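Local coordinates for protein TetR family Transcriptional regulator (Streptococcus agalactiae 2603V/R, PDB 3KKC) that probably binds DNA as a transcriptional regulator of the TetR family, with a predicted helix-turn-helix near its N-terminus and a helical C-terminal region, at residues A16-F21 / C64-H69; K153-Q158 / M162-L167. All coordinates share one frame; numbering follows the deposited sequence.

Contact 1 (A16-F21 / C64-H69); sequences AIYNAF and CEDLFH
The phenol of Y18 reaches across to the carboxylate of D66, and the whole contact turns on that single meeting: Y18 OH donates to D66 OD2 at 2.5 Å. It is a worked example of how one long aromatic side chain can bridge two helices whose backbones stay well apart, since Y18 CA and D66 CA, the nearest pair, are 11.2 Å from each other. The two side chains approach from opposite directions. With CG anti to the backbone N (chi1 -166°), the tyrosine extends away from its own helix and carries the hydroxyl over most of the gap. The shorter aspartate supplies the rest, accepting the bond on the lone pair of OD2 that faces away from OD1, the anti position. Ring and carboxylate are turned 49° against each other, so the two flat groups do not stack. OD2 lies oblique to the ring and also comes within 3.4 Å of Y18 CE1. An O-H directed at OD2 is consistent with an ionised carboxylate. On its own helix, N19 OD1 lies in the plane of the Y18 ring, at its edge. The contact ties helix 4-24 to helix 57-71, which in TetR proteins connects the DNA-binding part to the C-terminal core. Beside the bond, Y18 and F21 pack on L63 of helix 57-71, while I17 and A20 turn to helix 35-42; further along helix 57-71, C64 and F68 lie against helix 107-129.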
ATOM      1  N   ALA A  16     -26.860  11.399  16.046  1.00 75.33           N
ATOM      2  CA  ALA A  16     -26.206  10.655  17.131  1.00 80.05           C
ATOM      3  C   ALA A  16     -25.490   9.417  16.605  1.00 91.61           C
ATOM      4  O   ALA A  16     -24.362   9.118  17.009  1.00 96.09           O
ATOM      5  CB  ALA A  16     -27.183  10.268  18.216  1.00 65.65           C
ATOM      6  N   ILE A  17     -26.162   8.702  15.711  1.00 91.71           N
ATOM      7  CA  ILE A  17     -25.593   7.533  15.056  1.00 93.04           C
ATOM      8  C   ILE A  17     -24.373   7.945  14.224  1.00 96.43           C
ATOM      9  O   ILE A  17     -23.269   7.413  14.399  1.00 96.48           O
ATOM     10  CB  ILE A  17     -26.650   6.869  14.151  1.00 88.19           C
ATOM     11  CG1 ILE A  17     -27.899   6.529  14.977  1.00 81.87           C
ATOM     12  CG2 ILE A  17     -26.064   5.654  13.407  1.00 86.33           C
ATOM     13  CD1 ILE A  17     -29.114   6.256  14.131  1.00 82.78           C
ATOM     14  N   TYR A  18     -24.581   8.907  13.327  1.00 94.11           N
ATOM     15  CA  TYR A  18     -23.505   9.457  12.524  1.00 89.54           C
ATOM     16  C   TYR A  18     -22.293   9.701  13.413  1.00 91.31           C
ATOM     17  O   TYR A  18     -21.238   9.124  13.186  1.00 93.39           O
ATOM     18  CB  TYR A  18     -23.966  10.757  11.872  1.00 88.25           C
ATOM     19  CG  TYR A  18     -23.082  11.287  10.756  1.00 91.82           C
ATOM     20  CD1 TYR A  18     -23.340  10.953   9.425  1.00 93.68           C
ATOM     21  CD2 TYR A  18     -22.012  12.141  11.026  1.00 92.21           C
ATOM     22  CE1 TYR A  18     -22.563  11.426   8.401  1.00 93.82           C
ATOM     23  CE2 TYR A  18     -21.214  12.627   9.993  1.00 96.51           C
ATOM     24  CZ  TYR A  18     -21.497  12.260   8.676  1.00 97.83           C
ATOM     25  OH  TYR A  18     -20.728  12.731   7.627  1.00 99.88           O
ATOM     26  N   ASN A  19     -22.447  10.532  14.442  1.00 91.11           N
ATOM     27  CA  ASN A  19     -21.306  10.899  15.291  1.00 90.02           C
ATOM     28  C   ASN A  19     -20.699   9.678  16.001  1.00 87.03           C
ATOM     29  O   ASN A  19     -19.477   9.589  16.160  1.00 89.52           O
ATOM     30  CB  ASN A  19     -21.643  12.038  16.292  1.00 64.39           C
ATOM     31  CG  ASN A  19     -21.857  13.418  15.610  1.00 75.71           C
ATOM     32  OD1 ASN A  19     -21.406  13.682  14.477  1.00 74.30           O
ATOM     33  ND2 ASN A  19     -22.547  14.304  16.321  1.00 74.38           N
ATOM     34  N   ALA A  20     -21.545   8.732  16.396  1.00 83.07           N
ATOM     35  CA  ALA A  20     -21.077   7.483  17.021  1.00 78.13           C
ATOM     36  C   ALA A  20     -20.172   6.679  16.089  1.00 79.95           C
ATOM     37  O   ALA A  20     -19.131   6.156  16.490  1.00 83.50           O
ATOM     38  CB  ALA A  20     -22.251   6.636  17.468  1.00 67.02           C
ATOM     39  N   PHE A  21     -20.589   6.586  14.837  1.00 76.71           N
ATOM     40  CA  PHE A  21     -19.836   5.877  13.816  1.00 75.15           C
ATOM     41  C   PHE A  21     -18.439   6.489  13.636  1.00 79.50           C
ATOM     42  O   PHE A  21     -17.453   5.780  13.526  1.00 80.28           O
ATOM     43  CB  PHE A  21     -20.631   5.930  12.513  1.00 73.19           C
ATOM     44  CG  PHE A  21     -19.981   5.225  11.363  1.00 79.28           C
ATOM     45  CD1 PHE A  21     -19.740   3.851  11.419  1.00 77.00           C
ATOM     46  CD2 PHE A  21     -19.675   5.912  10.209  1.00 66.90           C
ATOM     47  CE1 PHE A  21     -19.170   3.210  10.368  1.00 79.99           C
ATOM     48  CE2 PHE A  21     -19.105   5.260   9.133  1.00 80.75           C
ATOM     49  CZ  PHE A  21     -18.839   3.915   9.211  1.00 82.76           C
ATOM     50  N   CYS A  64     -17.816   9.135   3.814  1.00 70.41           N
ATOM     51  CA  CYS A  64     -17.012   9.436   2.617  1.00 66.81           C
ATOM     52  C   CYS A  64     -17.639  10.471   1.694  1.00 65.21           C
ATOM     53  O   CYS A  64     -16.994  11.454   1.303  1.00 67.68           O
ATOM     54  CB  CYS A  64     -16.776   8.159   1.791  1.00 66.33           C
ATOM     55  SG  CYS A  64     -15.739   6.963   2.615  1.00 81.36           S
ATOM     56  N   GLU A  65     -18.889  10.241   1.320  1.00 64.58           N
ATOM     57  CA  GLU A  65     -19.571  11.171   0.441  1.00 72.67           C
ATOM     58  C   GLU A  65     -19.400  12.603   0.980  1.00 74.43           C
ATOM     59  O   GLU A  65     -18.914  13.478   0.262  1.00 68.98           O
ATOM     60  CB  GLU A  65     -21.041  10.779   0.297  1.00 80.08           C
ATOM     61  CG  GLU A  65     -21.868  11.784  -0.452  1.00 87.33           C
ATOM     62  CD  GLU A  65     -23.043  11.161  -1.161  1.00 98.79           C
ATOM     63  OE1 GLU A  65     -23.500  10.057  -0.760  1.00 99.10           O
ATOM     64  OE2 GLU A  65     -23.508  11.791  -2.135  1.00105.24           O
ATOM     65  N   ASP A  66     -19.782  12.794   2.251  1.00 78.17           N
ATOM     66  CA  ASP A  66     -19.602  14.034   3.029  1.00 80.16           C
ATOM     67  C   ASP A  66     -18.150  14.486   3.134  1.00 76.68           C
ATOM     68  O   ASP A  66     -17.837  15.625   2.842  1.00 76.29           O
ATOM     69  CB  ASP A  66     -20.105  13.859   4.472  1.00 82.75           C
ATOM     70  CG  ASP A  66     -21.613  13.863   4.585  1.00 88.58           C
ATOM     71  OD1 ASP A  66     -22.296  14.332   3.651  1.00 93.99           O
ATOM     72  OD2 ASP A  66     -22.116  13.400   5.626  1.00 88.74           O
ATOM     73  N   LEU A  67     -17.278  13.600   3.604  1.00 72.13           N
ATOM     74  CA  LEU A  67     -15.873  13.924   3.787  1.00 75.51           C
ATOM     75  C   LEU A  67     -15.219  14.440   2.491  1.00 81.51           C
ATOM     76  O   LEU A  67     -14.451  15.410   2.507  1.00 79.10           O
ATOM     77  CB  LEU A  67     -15.127  12.703   4.315  1.00 74.07           C
ATOM     78  CG  LEU A  67     -14.777  12.762   5.795  1.00 75.02           C
ATOM     79  CD1 LEU A  67     -15.578  13.852   6.503  1.00 74.77           C
ATOM     80  CD2 LEU A  67     -14.988  11.418   6.443  1.00 74.12           C
ATOM     81  N   PHE A  68     -15.546  13.799   1.369  1.00 82.73           N
ATOM     82  CA  PHE A  68     -14.977  14.184   0.084  1.00 76.14           C
ATOM     83  C   PHE A  68     -15.662  15.415  -0.530  1.00 80.25           C
ATOM     84  O   PHE A  68     -15.050  16.162  -1.302  1.00 80.71           O
ATOM     85  CB  PHE A  68     -14.940  12.986  -0.861  1.00 64.65           C
ATOM     86  CG  PHE A  68     -14.041  11.880  -0.363  1.00 62.68           C
ATOM     87  CD1 PHE A  68     -12.922  12.190   0.413  1.00 55.68           C
ATOM     88  CD2 PHE A  68     -14.308  10.536  -0.661  1.00 58.17           C
ATOM     89  CE1 PHE A  68     -12.083  11.187   0.887  1.00 58.89           C
ATOM     90  CE2 PHE A  68     -13.486   9.523  -0.182  1.00 51.70           C
ATOM     91  CZ  PHE A  68     -12.372   9.827   0.588  1.00 56.05           C
ATOM     92  N   HIS A  69     -16.922  15.646  -0.186  1.00 72.51           N
ATOM     93  CA  HIS A  69     -17.540  16.857  -0.663  1.00 72.10           C
ATOM     94  C   HIS A  69     -16.849  18.022   0.020  1.00 77.92           C
ATOM     95  O   HIS A  69     -16.529  19.004  -0.635  1.00 86.53           O
ATOM     96  CB  HIS A  69     -19.034  16.874  -0.394  1.00 70.82           C
ATOM     97  CG  HIS A  69     -19.739  18.060  -0.966  1.00 71.87           C
ATOM     98  ND1 HIS A  69     -20.503  17.987  -2.113  1.00 78.53           N
ATOM     99  CD2 HIS A  69     -19.830  19.342  -0.532  1.00 70.24           C
ATOM    100  CE1 HIS A  69     -21.025  19.176  -2.366  1.00 80.99           C
ATOM    101  NE2 HIS A  69     -20.632  20.016  -1.422  1.00 73.15           N
TER

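Contact 2 (K153-Q158 / M162-L167); sequences KWWLHQ and MTVEDL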
ATOM      1  N   LYS A 153       0.334   9.152   4.116  1.00 63.81           N
ATOM      2  CA  LYS A 153       0.305   8.079   5.121  1.00 66.46           C
ATOM      3  C   LYS A 153       1.512   8.139   6.038  1.00 66.20           C
ATOM      4  O   LYS A 153       1.394   7.979   7.245  1.00 70.70           O
ATOM      5  CB  LYS A 153       0.247   6.678   4.480  1.00 64.98           C
ATOM      6  CG  LYS A 153      -1.128   6.230   4.032  1.00 66.16           C
ATOM      7  CD  LYS A 153      -1.014   5.192   2.931  1.00 76.55           C
ATOM      8  CE  LYS A 153      -1.535   3.813   3.365  1.00 85.80           C
ATOM      9  NZ  LYS A 153      -0.547   2.733   3.057  1.00 89.09           N
ATOM     10  N   TRP A 154       2.686   8.335   5.456  1.00 62.11           N
ATOM     11  CA  TRP A 154       3.917   8.292   6.233  1.00 59.82           C
ATOM     12  C   TRP A 154       3.889   9.414   7.302  1.00 66.14           C
ATOM     13  O   TRP A 154       4.233   9.206   8.475  1.00 63.79           O
ATOM     14  CB  TRP A 154       5.138   8.385   5.289  1.00 52.48           C
ATOM     15  CG  TRP A 154       6.383   8.786   5.989  1.00 55.67           C
ATOM     16  CD1 TRP A 154       7.269   7.962   6.614  1.00 53.34           C
ATOM     17  CD2 TRP A 154       6.872  10.136   6.183  1.00 52.82           C
ATOM     18  NE1 TRP A 154       8.289   8.711   7.183  1.00 59.60           N
ATOM     19  CE2 TRP A 154       8.066  10.044   6.936  1.00 57.80           C
ATOM     20  CE3 TRP A 154       6.416  11.398   5.796  1.00 56.31           C
ATOM     21  CZ2 TRP A 154       8.829  11.191   7.312  1.00 58.91           C
ATOM     22  CZ3 TRP A 154       7.182  12.562   6.179  1.00 57.73           C
ATOM     23  CH2 TRP A 154       8.369  12.432   6.926  1.00 53.83           C
ATOM     24  N   TRP A 155       3.448  10.591   6.869  1.00 65.77           N
ATOM     25  CA  TRP A 155       3.372  11.779   7.706  1.00 71.18           C
ATOM     26  C   TRP A 155       2.407  11.550   8.879  1.00 73.77           C
ATOM     27  O   TRP A 155       2.692  11.921  10.018  1.00 74.02           O
ATOM     28  CB  TRP A 155       2.921  12.951   6.826  1.00 71.11           C
ATOM     29  CG  TRP A 155       2.715  14.279   7.514  1.00 75.07           C
ATOM     30  CD1 TRP A 155       3.623  14.971   8.265  1.00 72.82           C
ATOM     31  CD2 TRP A 155       1.533  15.093   7.463  1.00 73.47           C
ATOM     32  NE1 TRP A 155       3.071  16.145   8.697  1.00 75.06           N
ATOM     33  CE2 TRP A 155       1.792  16.248   8.217  1.00 73.88           C
ATOM     34  CE3 TRP A 155       0.278  14.951   6.853  1.00 71.96           C
ATOM     35  CZ2 TRP A 155       0.845  17.263   8.380  1.00 74.28           C
ATOM     36  CZ3 TRP A 155      -0.658  15.958   7.013  1.00 74.25           C
ATOM     37  CH2 TRP A 155      -0.370  17.099   7.771  1.00 74.54           C
ATOM     38  N   LEU A 156       1.281  10.908   8.597  1.00 70.81           N
ATOM     39  CA  LEU A 156       0.291  10.611   9.625  1.00 69.03           C
ATOM     40  C   LEU A 156       0.782   9.586  10.673  1.00 79.41           C
ATOM     41  O   LEU A 156       0.326   9.608  11.824  1.00 87.09           O
ATOM     42  CB  LEU A 156      -1.038  10.173   8.977  1.00 58.76           C
ATOM     43  CG  LEU A 156      -1.749  11.254   8.141  1.00 57.99           C
ATOM     44  CD1 LEU A 156      -2.865  10.693   7.286  1.00 59.95           C
ATOM     45  CD2 LEU A 156      -2.312  12.377   9.014  1.00 58.29           C
ATOM     46  N   HIS A 157       1.698   8.694  10.287  1.00 79.23           N
ATOM     47  CA  HIS A 157       2.268   7.735  11.242  1.00 84.02           C
ATOM     48  C   HIS A 157       3.318   8.425  12.087  1.00 82.50           C
ATOM     49  O   HIS A 157       3.794   7.871  13.074  1.00 82.38           O
ATOM     50  CB  HIS A 157       2.972   6.566  10.549  1.00 91.86           C
ATOM     51  CG  HIS A 157       2.052   5.579   9.904  1.00 98.73           C
ATOM     52  ND1 HIS A 157       1.860   5.525   8.539  1.00 99.75           N
ATOM     53  CD2 HIS A 157       1.304   4.582  10.431  1.00103.09           C
ATOM     54  CE1 HIS A 157       1.017   4.549   8.255  1.00101.41           C
ATOM     55  NE2 HIS A 157       0.665   3.960   9.385  1.00103.46           N
ATOM     56  N   GLN A 158       3.716   9.621  11.669  1.00 82.82           N
ATOM     57  CA  GLN A 158       4.777  10.345  12.352  1.00 83.64           C
ATOM     58  C   GLN A 158       4.278  10.946  13.661  1.00 86.95           C
ATOM     59  O   GLN A 158       3.223  11.586  13.699  1.00 85.99           O
ATOM     60  CB  GLN A 158       5.345  11.434  11.447  1.00 86.20           C
ATOM     61  CG  GLN A 158       6.124  10.909  10.246  1.00 88.45           C
ATOM     62  CD  GLN A 158       7.426  10.221  10.641  1.00 86.91           C
ATOM     63  OE1 GLN A 158       7.545   8.998  10.533  1.00 82.44           O
ATOM     64  NE2 GLN A 158       8.411  11.011  11.104  1.00 85.19           N
HETATM   65  N   MSE A 162       5.874  17.321  10.541  1.00 97.68           N
HETATM   66  CA  MSE A 162       6.111  18.656  10.021  1.00 97.75           C
HETATM   67  C   MSE A 162       4.790  19.417   9.813  1.00 91.36           C
HETATM   68  O   MSE A 162       3.716  18.815   9.757  1.00 86.48           O
HETATM   69  CB  MSE A 162       6.946  18.590   8.737  1.00 99.80           C
HETATM   70  CG  MSE A 162       6.629  17.413   7.836  1.00 98.44           C
HETATM   71 SE   MSE A 162       7.932  17.140   6.407  0.60 89.84          SE
HETATM   72  CE  MSE A 162       9.385  16.401   7.475  1.00 68.76           C
ATOM     73  N   THR A 163       4.873  20.741   9.739  1.00 86.50           N
ATOM     74  CA  THR A 163       3.685  21.552   9.529  1.00 84.25           C
ATOM     75  C   THR A 163       3.143  21.174   8.174  1.00 80.37           C
ATOM     76  O   THR A 163       3.906  20.766   7.303  1.00 77.75           O
ATOM     77  CB  THR A 163       4.020  23.052   9.525  1.00 85.48           C
ATOM     78  OG1 THR A 163       4.752  23.369   8.331  1.00 90.19           O
ATOM     79  CG2 THR A 163       4.856  23.416  10.753  1.00 77.89           C
ATOM     80  N   VAL A 164       1.838  21.305   7.973  1.00 82.99           N
ATOM     81  CA  VAL A 164       1.284  20.873   6.697  1.00 84.63           C
ATOM     82  C   VAL A 164       1.999  21.569   5.547  1.00 86.25           C
ATOM     83  O   VAL A 164       2.221  20.962   4.495  1.00 90.65           O
ATOM     84  CB  VAL A 164      -0.226  21.102   6.587  1.00 80.33           C
ATOM     85  CG1 VAL A 164      -0.864  20.900   7.933  1.00 84.48           C
ATOM     86  CG2 VAL A 164      -0.516  22.484   6.038  1.00 77.32           C
ATOM     87  N   GLU A 165       2.377  22.825   5.759  1.00 80.50           N
ATOM     88  CA  GLU A 165       3.041  23.600   4.718  1.00 83.68           C
ATOM     89  C   GLU A 165       4.458  23.081   4.393  1.00 78.23           C
ATOM     90  O   GLU A 165       4.842  23.003   3.228  1.00 71.86           O
ATOM     91  CB  GLU A 165       3.053  25.094   5.076  1.00 91.08           C
ATOM     92  CG  GLU A 165       2.638  25.366   6.515  1.00 97.45           C
ATOM     93  CD  GLU A 165       1.201  25.829   6.637  1.00 99.68           C
ATOM     94  OE1 GLU A 165       0.613  25.619   7.720  1.00 99.75           O
ATOM     95  OE2 GLU A 165       0.670  26.410   5.659  1.00100.27           O
ATOM     96  N   ASP A 166       5.228  22.736   5.419  1.00 79.09           N
ATOM     97  CA  ASP A 166       6.491  22.043   5.203  1.00 81.65           C
ATOM     98  C   ASP A 166       6.327  20.761   4.363  1.00 80.71           C
ATOM     99  O   ASP A 166       7.042  20.550   3.391  1.00 80.33           O
ATOM    100  CB  ASP A 166       7.156  21.729   6.544  1.00 87.73           C
ATOM    101  CG  ASP A 166       7.838  22.949   7.150  1.00 92.75           C
ATOM    102  OD1 ASP A 166       7.993  23.946   6.415  1.00 90.02           O
ATOM    103  OD2 ASP A 166       8.225  22.913   8.342  1.00 95.67           O
ATOM    104  N   LEU A 167       5.384  19.908   4.727  1.00 81.46           N
ATOM    105  CA  LEU A 167       5.199  18.672   3.980  1.00 81.18           C
ATOM    106  C   LEU A 167       4.762  18.945   2.539  1.00 81.71           C
ATOM    107  O   LEU A 167       5.224  18.281   1.602  1.00 82.37           O
ATOM    108  CB  LEU A 167       4.190  17.748   4.674  1.00 77.92           C
ATOM    109  CG  LEU A 167       3.983  16.391   3.985  1.00 76.74           C
ATOM    110  CD1 LEU A 167       4.740  15.223   4.691  1.00 63.07           C
ATOM    111  CD2 LEU A 167       2.504  16.080   3.814  1.00 76.02           C
TER
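The last two helices, 137-157 and 164-175, form a helical hairpin, and W155 and M162 meet where its connection turns back. In TetR-family proteins these two helices usually build the dimer interface, and F139 and Q142 of the second subunit, packing here on L167 and W154, are consistent with that. W155 exemplifies an indole used in two ways at once. Its NE1 donates to the backbone O of M162 at 2.9 Å, with an N-H...O angle of 146°; the oxygen lies near the ring plane, whereas the nitrogen is tilted from the plane of the carbonyl. The flat surface of the same indole takes L167: CD2 sits over one face, offset toward the rim and 4.3 Å from the centroid of the six-membered ring, a CH-pi contact. L167 CD1 reaches back to W155 CG at 3.6 Å, so both methyls lie on the same side of the indole, CD1 near CB and the pyrrole end, CD2 toward the benzo ring. At the far end of the ring W155 CH2 meets V164 CG1 at 3.8 Å. W154 contributes its edge instead. With CG anti to the backbone N (chi1 161°), its six-membered ring is carried toward the start of the second helix and the loop leading into it, where CZ3 is 3.9 Å from L167 CD1 and CH2 is 4.1 Å from CE of M162, a selenomethionine whose chain bends at its last torsion. T163 N-caps helix 164-175 through OG1, and K161 adds a cation-pi contact to W155. Apolar packing thus makes up most of the contact, while the lone hydrogen bond across it satisfies the N-H of the buried W155 and should help fix the rotation of the indole.

Overall arrangement
The two contacts follow one another along the chain and lie on opposite sides of its centre, about 24 Å apart between centres and about 11 Å between nearest atoms, without touching. They illustrate two ways of joining helices: contact 1 is a surface bond between helices far apart in sequence, contact 2 a buried packing of sequence neighbours. Nickel, held by H70, H86 and H90, lies at a similar distance from both: the side chains of D66 and V164 are each about 12 Å from it. H70 lies on helix 57-71 with contact 1, and helix 80-93, which carries H86 and H90, packs against contact 2 through V85 and E92. The second subunit touches contact 2 and not contact 1.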